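Local coordinates for cycloalternan-forming enzyme (Listeria monocytogenes serovar 1/2a, PDB 5F7U), which belongs to glycoside hydrolase family 31, joining a TIM-barrel domain to a family 6 carbohydrate-binding module, and binds glucose units and magnesium, at residues Glu373-Ser378 with Asn433-Asp438; Tyr409-Ala414 with Glu523-Glu528; Arg994-Val999 with Ala1021-Trp1026; Ala967-Glu972 with Ile1054-Val1059. The protein carries 1 engineered substitution. All coordinates share one frame; numbering follows the deposited sequence.

Interaction 1. Residues Glu373-Ser378 with Asn433-Asp438; sequences EWDRES and NGKWTD. With MG (magnesium ion), chain J.
The carboxylate of E377 spans the gap to T437 and D438, where three protein donors hold its two oxygens. OE1 accepts from the backbone N of T437 at 2.8 Å, a donor that comes from above the carboxylate plane, and offers its syn lone pair to the T437 hydroxyl OG1. OE2 turns its own syn lone pair to the backbone N of D438, 2.7 Å away. A water adds a fourth donor at OE1 and donates to G434 O as well. The chain of E377 is extended beyond CG (chi2 161°), which carries the carboxylate past the W436 ring, with CG 3.6 Å from W436 CE3. Behind it, E377 N donates to K435 O at 2.8 Å, with an N-H...O angle of 163°. The two segments follow successive strands of the TIM barrel, 367-369 and 396-399, and each runs into a helix: R376 is the N-cap residue of helix 377-389, and D438, whose OD1 accepts from G441 N, that of helix 439-448. A type II' turn, N433 to W436, brings K435 and W436 up to this first helix end. W436 lays one ring face against R376 CA and E377 N, while its NE1 donates to a water that also lies 2.7 Å from D375 O. R376 grips D375 side-on, NE to OD1 and NH2 to OD2, and K435 NZ reaches D375 OD2 through a water. OD1 also binds magnesium at 2.2 Å, together with E373 O, D379 OD2 and three waters.

Interaction 2. Residues Tyr409-Ala414 with Glu523-Glu528; sequences YIWNNA and EYLLTE
The backbones keep their distance here, the closest CA atoms being those of Y409 and L525, 8.1 Å apart, so the irregular loop 409-414 and the helical residues of 523-528 meet through side chains. Y524 bridges the gap: its OH donates to Y409 O over 2.6 Å, in the carbonyl plane and with a C=O...O angle of 145°. Its CG sits between the backbone N and the carbonyl carbon (chi1 85°), sending the ring out from the helix to the loop. The same OH accepts from a water at 2.8 Å, and that water in turn accepts from W411 N. Beside this polar link, L525 points its CB toward the loop and brings CD2 to 3.5 Å from W411 NE1, while its CG lies over one face of the Y524 ring. W411 also packs edge-to-face against W402 and W436, and F430 meets the Y524 ring. The loop belongs to the connection after barrel strand 396-399; a type II turn from W411 leads on to A414, a residue of a glycan pocket. With both its donor and its acceptor role taken, the buried Y524 hydroxyl is well satisfied, whereas W411 NE1, buried beside a leucine methyl, has no hydrogen-bond partner in the model.

Interaction 3. Residues Arg994-Val999 with Ala1021-Trp1026; sequences RYSAGV and ANWDTW. With GLC (alpha-D-glucopyranose), chain D; GLC (alpha-D-glucopyranose), chain B.
W1023 and V999 line a glycan pocket of the family 6 carbohydrate-binding module, and the W1023 ring is covered on both faces. One face carries a glucose unit (chain D), whose O5 is 3.4 Å from W1023 CE2. The opposite face rests on the peptide of A997 and G998, with G998 CA 3.7 Å from the centroid of the five-membered ring in a CH-pi contact. This backbone, bare of any side chain at G998, gives the sugar-binding ring a close backing. V999 CG2 touches W1023 CZ2 at 3.8 Å, and V999 CB lies against C6 of the second glucose (chain B), which also meets the W1023 edge through C5. S996 OG donates to T1025 O at 2.8 Å from well above the carbonyl plane, and is also hydrogen-bonded to T1020 OG1. A second indole, that of W1026, is likewise sandwiched. S996 CB makes a CH-pi contact on one face, and on the other lies the guanidinium of R994, its plane 28° from the ring and the centres 4.3 Å apart. R994 reaches there along an extended chain (chi1 -171°) and its NH1 forms a salt bridge with D1057; W1026 NE1 donates to A958 O. Strand 987-996, which supplies R994 to S996, pairs with both 1027-1035 and 1054-1062, and the loop 1021-1026 leads directly into the former.

Interaction 4. Residues Ala967-Glu972 with Ile1054-Val1059; sequences AGFDAE and INFDHV. With MG (magnesium ion), chain G; GLC (alpha-D-glucopyranose), chain D; GLC (alpha-D-glucopyranose), chain B.
The side chains of F969 and F1056 run side by side and point the same way; their rings meet obliquely, F969 CE2 4.0 Å from F1056 CD2. In each, CG is anti to the backbone N (chi1 178° and -176°). I1054 runs alongside F969 in the same sense and puts CD1 against F969 CD2, also at 4.0 Å. R1004 makes a cation-pi contact with F969, while F1044, of strand 1039-1045, meets F1056 within the beta-sandwich module. A third flat group, the amide of N1055, packs against W1023 and is held by polar partners at both its oxygen and its nitrogen. Its OD1 accepts from the glucose (chain D) hydroxyl O4 at 2.7 Å and from G968 N at 3.2 Å, the latter coming in nearly along the C=O axis; its ND2 donates to the sugar O3 at 2.8 Å. The backbones are tied by I1054 N, which donates to G968 O over 2.9 Å. Strand 965-968 ends here against 1054-1062, with G968 and F969 both at positive phi as the chain turns away. D970 follows and brings OD2 to 3.3 Å from C2 of the second glucose (chain B). Further along, D1057 and H1058 form a classic beta bulge opposite R994, and D1057 OD1 binds magnesium at 2.2 Å alongside E942, E944, T961 and G964. With ND2 giving to one sugar hydroxyl and OD1 receiving from another as well as from G968, the rotation of the N1055 amide is fixed, and a single side chain reads two adjacent hydroxyls of the glucose.

From the N terminus, segment 373-378 comes first, after the first barrel strand, and 409-414 follows in the loop after the second. Interaction 1 closes at 433-438 and interaction 2 only at 523-528, so the two cross, and they touch: N413 OD1 accepts from K435 N, and W411 packs on W436. Together they tie the long loop after strand 396-399 to the start of helix 377-389 and to helix 523-527. The carbohydrate-binding module lies far off, the nearest atoms of interactions 1 and 4 about 46 Å apart. There interaction 4 opens at 967-972 and closes at 1054-1059, with interaction 3 (994-999 and 1021-1026) nested inside. Neighbouring strands 987-996 and 1054-1062 join the two, which share the same pair of glucose units.

Interaction 1. Residues Glu373-Ser378 with Asn433-Asp438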
# COMPACT_ATOMS: atom_id res chain seq x y z
N GLU A 373 17.92 3.37 18.87
CA GLU A 373 18.70 3.62 20.10
C GLU A 373 18.54 2.59 21.24
O GLU A 373 19.35 2.58 22.18
CB GLU A 373 18.47 5.04 20.63
CG GLU A 373 17.08 5.29 21.19
CD GLU A 373 16.83 6.77 21.43
OE1 GLU A 373 16.69 7.54 20.44
OE2 GLU A 373 16.74 7.17 22.62
N TRP A 374 17.49 1.77 21.16
CA TRP A 374 17.28 0.72 22.16
C TRP A 374 18.30 -0.38 21.92
O TRP A 374 18.25 -1.11 20.91
CB TRP A 374 15.86 0.16 22.05
CG TRP A 374 14.79 1.17 22.37
CD1 TRP A 374 14.94 2.37 23.04
CD2 TRP A 374 13.41 1.06 22.05
NE1 TRP A 374 13.72 3.01 23.13
CE2 TRP A 374 12.76 2.22 22.56
CE3 TRP A 374 12.64 0.09 21.38
CZ2 TRP A 374 11.39 2.45 22.38
CZ3 TRP A 374 11.25 0.32 21.23
CH2 TRP A 374 10.66 1.48 21.73
N ASP A 375 19.28 -0.47 22.82
CA ASP A 375 20.42 -1.35 22.59
C ASP A 375 20.85 -2.15 23.80
O ASP A 375 21.95 -2.70 23.82
CB ASP A 375 21.63 -0.54 22.04
CG ASP A 375 22.27 0.35 23.11
OD1 ASP A 375 21.56 0.90 23.98
OD2 ASP A 375 23.51 0.53 23.04
N ARG A 376 19.99 -2.20 24.81
CA ARG A 376 20.30 -2.94 26.03
C ARG A 376 19.01 -3.27 26.77
O ARG A 376 17.97 -2.67 26.51
CB ARG A 376 21.26 -2.14 26.93
CG ARG A 376 20.74 -0.76 27.36
CD ARG A 376 21.91 0.11 27.83
NE ARG A 376 22.63 0.68 26.68
CZ ARG A 376 23.90 1.09 26.69
NH1 ARG A 376 24.65 1.00 27.78
NH2 ARG A 376 24.43 1.59 25.58
N GLU A 377 19.10 -4.21 27.69
CA GLU A 377 17.94 -4.62 28.47
C GLU A 377 17.25 -3.47 29.19
O GLU A 377 16.02 -3.41 29.21
CB GLU A 377 18.36 -5.68 29.48
CG GLU A 377 18.33 -7.04 28.82
CD GLU A 377 19.14 -8.10 29.55
OE1 GLU A 377 19.95 -7.79 30.46
OE2 GLU A 377 18.98 -9.26 29.13
N SER A 378 18.02 -2.55 29.76
CA SER A 378 17.39 -1.43 30.48
C SER A 378 16.61 -0.51 29.55
O SER A 378 15.65 0.11 29.99
CB SER A 378 18.40 -0.63 31.30
OG SER A 378 19.49 -0.18 30.52
N ASN A 433 26.14 -11.41 28.69
CA ASN A 433 26.88 -10.40 29.45
C ASN A 433 26.39 -9.00 29.11
O ASN A 433 25.71 -8.79 28.09
CB ASN A 433 28.38 -10.45 29.13
CG ASN A 433 28.99 -11.84 29.29
OD1 ASN A 433 29.18 -12.32 30.41
ND2 ASN A 433 29.34 -12.46 28.17
N GLY A 434 26.78 -8.04 29.95
CA GLY A 434 26.74 -6.62 29.59
C GLY A 434 25.34 -6.12 29.27
O GLY A 434 24.48 -6.13 30.13
N LYS A 435 25.13 -5.73 28.02
CA LYS A 435 23.86 -5.13 27.60
C LYS A 435 22.68 -6.10 27.57
O LYS A 435 21.51 -5.66 27.67
CB LYS A 435 24.04 -4.44 26.24
CG LYS A 435 24.98 -3.25 26.32
CD LYS A 435 25.39 -2.73 24.95
CE LYS A 435 26.40 -1.61 25.12
NZ LYS A 435 27.11 -1.30 23.85
N TRP A 436 22.97 -7.39 27.47
CA TRP A 436 21.94 -8.41 27.37
C TRP A 436 22.33 -9.59 28.23
O TRP A 436 22.92 -10.55 27.74
CB TRP A 436 21.75 -8.88 25.93
CG TRP A 436 21.52 -7.79 24.96
CD1 TRP A 436 22.44 -7.25 24.11
CD2 TRP A 436 20.30 -7.06 24.75
NE1 TRP A 436 21.87 -6.25 23.36
CE2 TRP A 436 20.56 -6.10 23.74
CE3 TRP A 436 19.01 -7.12 25.31
CZ2 TRP A 436 19.58 -5.22 23.27
CZ3 TRP A 436 18.03 -6.24 24.83
CH2 TRP A 436 18.32 -5.30 23.83
N THR A 437 21.99 -9.52 29.50
CA THR A 437 22.39 -10.59 30.43
C THR A 437 21.41 -11.78 30.39
O THR A 437 21.77 -12.87 30.84
CB THR A 437 22.49 -10.10 31.89
OG1 THR A 437 21.21 -9.65 32.33
CG2 THR A 437 23.53 -9.00 32.04
N ASP A 438 20.19 -11.56 29.89
CA ASP A 438 19.19 -12.63 29.84
C ASP A 438 18.19 -12.38 28.70
O ASP A 438 17.08 -11.92 28.97
CB ASP A 438 18.48 -12.75 31.21
CG ASP A 438 17.36 -13.80 31.24
OD1 ASP A 438 17.28 -14.69 30.35
OD2 ASP A 438 16.55 -13.73 32.19
MG MG J . 20.47 2.81 24.05
O HOH W 1 23.19 -4.10 21.82
O HOH W 2 25.39 -1.01 21.80
O HOH W 3 21.78 -5.72 30.86
O HOH W 4 19.04 4.56 24.58
O HOH W 5 21.37 3.24 26.00
O HOH W 6 22.05 3.71 22.60

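Interaction 2. Residues Tyr409-Ala414 with Glu523-Glu528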
# COMPACT_ATOMS: atom_id res chain seq x y z
N TYR A 409 23.44 -12.87 14.25
CA TYR A 409 22.60 -13.87 14.88
C TYR A 409 22.96 -14.15 16.34
O TYR A 409 22.34 -15.01 16.98
CB TYR A 409 22.49 -15.16 14.03
CG TYR A 409 23.79 -15.90 13.84
CD1 TYR A 409 24.26 -16.76 14.83
CD2 TYR A 409 24.53 -15.77 12.65
CE1 TYR A 409 25.46 -17.45 14.66
CE2 TYR A 409 25.72 -16.47 12.47
CZ TYR A 409 26.18 -17.30 13.48
OH TYR A 409 27.35 -18.02 13.33
N ILE A 410 23.93 -13.40 16.87
CA ILE A 410 24.40 -13.54 18.25
C ILE A 410 24.13 -12.21 18.96
O ILE A 410 24.39 -11.14 18.40
CB ILE A 410 25.90 -13.90 18.30
CG1 ILE A 410 26.13 -15.25 17.61
CG2 ILE A 410 26.45 -13.92 19.74
CD1 ILE A 410 27.60 -15.61 17.39
N TRP A 411 23.60 -12.30 20.18
CA TRP A 411 23.33 -11.14 21.04
C TRP A 411 24.60 -10.37 21.34
O TRP A 411 25.67 -10.96 21.59
CB TRP A 411 22.63 -11.58 22.34
CG TRP A 411 21.25 -11.99 22.05
CD1 TRP A 411 20.82 -13.23 21.67
CD2 TRP A 411 20.09 -11.13 22.03
NE1 TRP A 411 19.44 -13.20 21.44
CE2 TRP A 411 18.98 -11.93 21.65
CE3 TRP A 411 19.88 -9.76 22.32
CZ2 TRP A 411 17.68 -11.41 21.53
CZ3 TRP A 411 18.58 -9.25 22.21
CH2 TRP A 411 17.50 -10.08 21.81
N ASN A 412 24.47 -9.05 21.36
CA ASN A 412 25.61 -8.20 21.72
C ASN A 412 26.20 -8.58 23.08
O ASN A 412 25.46 -8.91 24.02
CB ASN A 412 25.20 -6.72 21.73
CG ASN A 412 26.36 -5.80 21.45
OD1 ASN A 412 27.48 -6.27 21.16
ND2 ASN A 412 26.11 -4.48 21.49
N ASN A 413 27.53 -8.58 23.15
CA ASN A 413 28.30 -8.90 24.38
C ASN A 413 28.27 -10.37 24.81
O ASN A 413 28.92 -10.72 25.81
CB ASN A 413 27.88 -8.03 25.60
CG ASN A 413 27.93 -6.52 25.35
OD1 ASN A 413 27.22 -5.78 26.02
ND2 ASN A 413 28.78 -6.06 24.43
N ALA A 414 27.59 -11.24 24.06
CA ALA A 414 27.56 -12.68 24.40
C ALA A 414 28.92 -13.31 24.11
O ALA A 414 29.56 -13.00 23.10
CB ALA A 414 26.47 -13.41 23.63
N GLU A 523 17.83 -20.38 14.31
CA GLU A 523 16.77 -21.22 14.90
C GLU A 523 16.56 -20.97 16.39
O GLU A 523 15.42 -20.80 16.84
CB GLU A 523 17.06 -22.71 14.66
CG GLU A 523 15.87 -23.61 14.99
CD GLU A 523 16.25 -25.07 15.21
OE1 GLU A 523 17.12 -25.59 14.49
OE2 GLU A 523 15.67 -25.72 16.10
N TYR A 524 17.66 -20.93 17.16
CA TYR A 524 17.57 -20.78 18.61
C TYR A 524 16.82 -19.50 19.06
O TYR A 524 16.23 -19.48 20.14
CB TYR A 524 18.97 -20.87 19.27
CG TYR A 524 19.73 -19.57 19.28
CD1 TYR A 524 20.40 -19.11 18.14
CD2 TYR A 524 19.80 -18.79 20.45
CE1 TYR A 524 21.10 -17.91 18.15
CE2 TYR A 524 20.50 -17.57 20.47
CZ TYR A 524 21.14 -17.14 19.32
OH TYR A 524 21.84 -15.95 19.33
N LEU A 525 16.83 -18.46 18.21
CA LEU A 525 16.13 -17.20 18.50
C LEU A 525 14.63 -17.43 18.58
O LEU A 525 13.94 -16.81 19.38
CB LEU A 525 16.46 -16.12 17.45
CG LEU A 525 17.95 -15.73 17.33
CD1 LEU A 525 18.20 -14.93 16.06
CD2 LEU A 525 18.43 -14.94 18.55
N LEU A 526 14.16 -18.36 17.75
CA LEU A 526 12.74 -18.70 17.69
C LEU A 526 12.38 -19.78 18.71
O LEU A 526 11.43 -19.62 19.48
CB LEU A 526 12.39 -19.12 16.26
CG LEU A 526 12.36 -17.96 15.25
CD1 LEU A 526 12.69 -18.47 13.86
CD2 LEU A 526 11.02 -17.26 15.23
N THR A 527 13.16 -20.86 18.75
CA THR A 527 12.78 -22.02 19.56
C THR A 527 13.01 -21.78 21.06
O THR A 527 12.20 -22.22 21.89
CB THR A 527 13.50 -23.30 19.10
OG1 THR A 527 14.91 -23.09 19.17
CG2 THR A 527 13.13 -23.64 17.67
N GLU A 528 14.10 -21.07 21.41
CA GLU A 528 14.51 -20.91 22.81
C GLU A 528 14.37 -19.48 23.33
O GLU A 528 13.89 -19.27 24.45
CB GLU A 528 15.95 -21.39 22.99
CG GLU A 528 16.16 -22.83 22.51
CD GLU A 528 17.57 -23.31 22.69
OE1 GLU A 528 17.80 -24.03 23.68
OE2 GLU A 528 18.45 -23.00 21.84
O HOH W 7 23.53 -15.13 21.36

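Interaction 3. Residues Arg994-Val999 with Ala1021-Trp1026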
# COMPACT_ATOMS: atom_id res chain seq x y z
N ARG A 994 -37.46 21.02 14.92
CA ARG A 994 -37.46 21.04 16.38
C ARG A 994 -36.82 22.32 16.90
O ARG A 994 -35.68 22.63 16.57
CB ARG A 994 -36.79 19.79 16.98
CG ARG A 994 -36.96 19.67 18.49
CD ARG A 994 -36.60 18.30 19.00
NE ARG A 994 -37.01 18.08 20.40
CZ ARG A 994 -36.19 18.03 21.45
NH1 ARG A 994 -34.87 18.20 21.31
NH2 ARG A 994 -36.69 17.80 22.66
N TYR A 995 -37.56 23.03 17.74
CA TYR A 995 -37.20 24.40 18.10
C TYR A 995 -37.79 24.73 19.46
O TYR A 995 -38.68 24.03 19.96
CB TYR A 995 -37.77 25.39 17.06
CG TYR A 995 -39.27 25.50 17.19
CD1 TYR A 995 -40.11 24.49 16.71
CD2 TYR A 995 -39.85 26.58 17.88
CE1 TYR A 995 -41.49 24.56 16.88
CE2 TYR A 995 -41.22 26.66 18.06
CZ TYR A 995 -42.03 25.65 17.55
OH TYR A 995 -43.38 25.75 17.74
N SER A 996 -37.34 25.85 20.02
CA SER A 996 -38.02 26.43 21.16
C SER A 996 -38.34 27.89 20.84
O SER A 996 -37.58 28.57 20.13
CB SER A 996 -37.15 26.30 22.41
OG SER A 996 -37.84 26.75 23.56
N ALA A 997 -39.48 28.37 21.34
CA ALA A 997 -39.90 29.75 21.13
C ALA A 997 -40.57 30.19 22.41
O ALA A 997 -41.80 30.20 22.51
CB ALA A 997 -40.86 29.84 19.94
N GLY A 998 -39.74 30.52 23.39
CA GLY A 998 -40.17 30.80 24.76
C GLY A 998 -40.98 32.06 24.99
O GLY A 998 -41.65 32.16 26.03
N VAL A 999 -40.93 33.02 24.07
CA VAL A 999 -41.61 34.31 24.28
C VAL A 999 -42.94 34.42 23.51
O VAL A 999 -43.94 34.85 24.08
CB VAL A 999 -40.69 35.53 23.98
CG1 VAL A 999 -41.43 36.86 24.10
CG2 VAL A 999 -39.48 35.53 24.90
N ALA A 1021 -43.99 26.82 25.93
CA ALA A 1021 -44.20 27.25 27.33
C ALA A 1021 -43.10 28.17 27.88
O ALA A 1021 -43.38 29.18 28.55
CB ALA A 1021 -44.37 26.04 28.24
N ASN A 1022 -41.86 27.80 27.59
CA ASN A 1022 -40.67 28.53 27.99
C ASN A 1022 -39.49 28.08 27.12
O ASN A 1022 -39.68 27.25 26.22
CB ASN A 1022 -40.36 28.31 29.48
CG ASN A 1022 -40.41 26.85 29.88
OD1 ASN A 1022 -39.72 26.00 29.29
ND2 ASN A 1022 -41.21 26.54 30.89
N TRP A 1023 -38.30 28.62 27.39
CA TRP A 1023 -37.10 28.26 26.62
C TRP A 1023 -36.54 26.87 26.95
O TRP A 1023 -35.64 26.38 26.25
CB TRP A 1023 -36.00 29.32 26.75
CG TRP A 1023 -36.36 30.63 26.18
CD1 TRP A 1023 -36.67 31.77 26.87
CD2 TRP A 1023 -36.47 30.95 24.79
NE1 TRP A 1023 -36.96 32.79 25.99
CE2 TRP A 1023 -36.85 32.31 24.71
CE3 TRP A 1023 -36.29 30.22 23.60
CZ2 TRP A 1023 -37.05 32.97 23.48
CZ3 TRP A 1023 -36.49 30.87 22.38
CH2 TRP A 1023 -36.86 32.23 22.33
N ASP A 1024 -37.06 26.24 28.01
CA ASP A 1024 -36.68 24.87 28.34
C ASP A 1024 -37.68 23.85 27.78
O ASP A 1024 -37.61 22.67 28.12
CB ASP A 1024 -36.50 24.69 29.85
CG ASP A 1024 -35.33 25.52 30.42
OD1 ASP A 1024 -34.23 25.54 29.83
OD2 ASP A 1024 -35.53 26.15 31.48
N THR A 1025 -38.58 24.31 26.91
CA THR A 1025 -39.57 23.45 26.26
C THR A 1025 -39.37 23.45 24.75
O THR A 1025 -39.41 24.51 24.12
CB THR A 1025 -41.01 23.89 26.61
OG1 THR A 1025 -41.14 23.96 28.04
CG2 THR A 1025 -42.06 22.92 26.03
N TRP A 1026 -39.17 22.25 24.19
CA TRP A 1026 -38.99 22.06 22.75
C TRP A 1026 -40.31 21.60 22.12
O TRP A 1026 -41.10 20.92 22.77
CB TRP A 1026 -37.88 21.03 22.45
CG TRP A 1026 -36.55 21.41 23.04
CD1 TRP A 1026 -36.05 21.00 24.25
CD2 TRP A 1026 -35.56 22.28 22.47
NE1 TRP A 1026 -34.81 21.56 24.47
CE2 TRP A 1026 -34.48 22.35 23.39
CE3 TRP A 1026 -35.47 23.00 21.26
CZ2 TRP A 1026 -33.33 23.12 23.15
CZ3 TRP A 1026 -34.33 23.77 21.02
CH2 TRP A 1026 -33.28 23.82 21.96
C1 GLC D . -33.63 34.00 25.75
C2 GLC D . -33.20 32.53 25.71
C3 GLC D . -32.29 32.24 24.51
C4 GLC D . -32.92 32.70 23.20
C5 GLC D . -33.25 34.19 23.33
C6 GLC D . -33.88 34.78 22.08
O1 GLC D . -32.55 34.86 26.17
O2 GLC D . -32.52 32.17 26.92
O3 GLC D . -31.98 30.85 24.49
O4 GLC D . -32.01 32.47 22.11
O5 GLC D . -34.13 34.41 24.46
O6 GLC D . -34.09 36.17 22.34
C1 GLC B . -34.63 36.86 21.20
C2 GLC B . -34.50 38.38 21.40
C3 GLC B . -35.45 38.87 22.50
C4 GLC B . -36.90 38.41 22.23
C5 GLC B . -36.97 36.91 21.90
C6 GLC B . -38.34 36.47 21.39
O2 GLC B . -33.13 38.70 21.70
O3 GLC B . -35.39 40.30 22.60
O4 GLC B . -37.72 38.69 23.37
O5 GLC B . -35.99 36.56 20.91
O6 GLC B . -38.64 37.11 20.15

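Interaction 4. Residues Ala967-Glu972 with Ile1054-Val1059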
# COMPACT_ATOMS: atom_id res chain seq x y z
N ALA A 967 -28.96 29.62 18.25
CA ALA A 967 -29.66 30.49 19.23
C ALA A 967 -30.20 31.81 18.66
O ALA A 967 -29.47 32.55 17.98
CB ALA A 967 -28.74 30.78 20.41
N GLY A 968 -31.47 32.11 18.95
CA GLY A 968 -32.08 33.42 18.61
C GLY A 968 -32.51 33.46 17.15
O GLY A 968 -33.71 33.41 16.84
N PHE A 969 -31.53 33.59 16.24
CA PHE A 969 -31.77 33.44 14.81
C PHE A 969 -32.92 34.39 14.38
O PHE A 969 -33.82 34.03 13.62
CB PHE A 969 -32.03 31.93 14.54
CG PHE A 969 -32.35 31.56 13.12
CD1 PHE A 969 -31.82 32.26 12.02
CD2 PHE A 969 -33.16 30.46 12.87
CE1 PHE A 969 -32.13 31.87 10.72
CE2 PHE A 969 -33.46 30.06 11.58
CZ PHE A 969 -32.95 30.77 10.50
N ASP A 970 -32.83 35.64 14.87
CA ASP A 970 -33.99 36.54 14.90
C ASP A 970 -33.79 37.89 14.22
O ASP A 970 -34.50 38.86 14.53
CB ASP A 970 -34.44 36.72 16.35
CG ASP A 970 -33.43 37.47 17.20
OD1 ASP A 970 -32.21 37.37 16.96
OD2 ASP A 970 -33.88 38.18 18.13
N ALA A 971 -32.84 37.97 13.30
CA ALA A 971 -32.59 39.20 12.57
C ALA A 971 -32.45 38.90 11.09
O ALA A 971 -32.06 37.79 10.71
CB ALA A 971 -31.34 39.90 13.10
N GLU A 972 -32.78 39.88 10.24
CA GLU A 972 -32.62 39.73 8.79
C GLU A 972 -31.17 39.41 8.42
O GLU A 972 -30.24 39.82 9.13
CB GLU A 972 -33.09 40.99 8.06
CG GLU A 972 -34.58 41.23 8.15
CD GLU A 972 -35.02 42.39 7.27
OE1 GLU A 972 -35.39 43.44 7.82
OE2 GLU A 972 -34.99 42.24 6.03
N ILE A 1054 -36.09 32.25 18.08
CA ILE A 1054 -36.25 30.82 18.33
C ILE A 1054 -34.89 30.23 18.68
O ILE A 1054 -33.85 30.82 18.36
CB ILE A 1054 -36.85 30.04 17.12
CG1 ILE A 1054 -35.85 29.90 15.95
CG2 ILE A 1054 -38.15 30.67 16.65
CD1 ILE A 1054 -36.29 28.92 14.86
N ASN A 1055 -34.90 29.09 19.36
CA ASN A 1055 -33.71 28.23 19.41
C ASN A 1055 -33.99 27.06 18.50
O ASN A 1055 -35.06 26.45 18.57
CB ASN A 1055 -33.39 27.80 20.83
CG ASN A 1055 -32.95 28.97 21.69
OD1 ASN A 1055 -32.39 29.94 21.18
ND2 ASN A 1055 -33.21 28.88 23.00
N PHE A 1056 -33.05 26.76 17.61
CA PHE A 1056 -33.28 25.81 16.51
C PHE A 1056 -32.40 24.58 16.73
O PHE A 1056 -31.18 24.65 16.59
CB PHE A 1056 -33.01 26.56 15.19
CG PHE A 1056 -33.30 25.78 13.92
CD1 PHE A 1056 -34.03 24.58 13.90
CD2 PHE A 1056 -32.85 26.31 12.71
CE1 PHE A 1056 -34.27 23.92 12.69
CE2 PHE A 1056 -33.08 25.65 11.50
CZ PHE A 1056 -33.81 24.46 11.49
N ASP A 1057 -33.02 23.47 17.11
CA ASP A 1057 -32.29 22.25 17.49
C ASP A 1057 -31.79 21.43 16.29
O ASP A 1057 -30.60 21.15 16.16
CB ASP A 1057 -33.14 21.37 18.40
CG ASP A 1057 -32.36 20.18 18.96
OD1 ASP A 1057 -31.09 20.16 18.90
OD2 ASP A 1057 -33.03 19.26 19.46
N HIS A 1058 -32.72 21.01 15.44
CA HIS A 1058 -32.44 20.06 14.36
C HIS A 1058 -33.61 19.98 13.41
O HIS A 1058 -34.69 20.49 13.72
CB HIS A 1058 -32.11 18.65 14.92
CG HIS A 1058 -33.28 17.90 15.50
ND1 HIS A 1058 -33.19 17.19 16.68
CD2 HIS A 1058 -34.54 17.69 15.05
CE1 HIS A 1058 -34.33 16.58 16.93
NE2 HIS A 1058 -35.18 16.87 15.96
N VAL A 1059 -33.38 19.33 12.27
CA VAL A 1059 -34.47 18.85 11.41
C VAL A 1059 -34.40 17.34 11.24
O VAL A 1059 -33.30 16.75 11.26
CB VAL A 1059 -34.56 19.58 10.04
CG1 VAL A 1059 -34.76 21.09 10.22
CG2 VAL A 1059 -33.35 19.30 9.17
MG MG G . -29.05 20.14 18.05
C1 GLC D . -33.63 34.00 25.75
C2 GLC D . -33.20 32.53 25.71
C3 GLC D . -32.29 32.24 24.51
C4 GLC D . -32.92 32.70 23.20
C5 GLC D . -33.25 34.19 23.33
C6 GLC D . -33.88 34.78 22.08
O1 GLC D . -32.55 34.86 26.17
O2 GLC D . -32.52 32.17 26.92
O3 GLC D . -31.98 30.85 24.49
O4 GLC D . -32.01 32.47 22.11
O5 GLC D . -34.13 34.41 24.46
O6 GLC D . -34.09 36.17 22.34
C1 GLC B . -34.63 36.86 21.20
C2 GLC B . -34.50 38.38 21.40
C3 GLC B . -35.45 38.87 22.50
C4 GLC B . -36.90 38.41 22.23
C5 GLC B . -36.97 36.91 21.90
C6 GLC B . -38.34 36.47 21.39
O2 GLC B . -33.13 38.70 21.70
O3 GLC B . -35.39 40.30 22.60
O4 GLC B . -37.72 38.69 23.37
O5 GLC B . -35.99 36.56 20.91
O6 GLC B . -38.64 37.11 20.15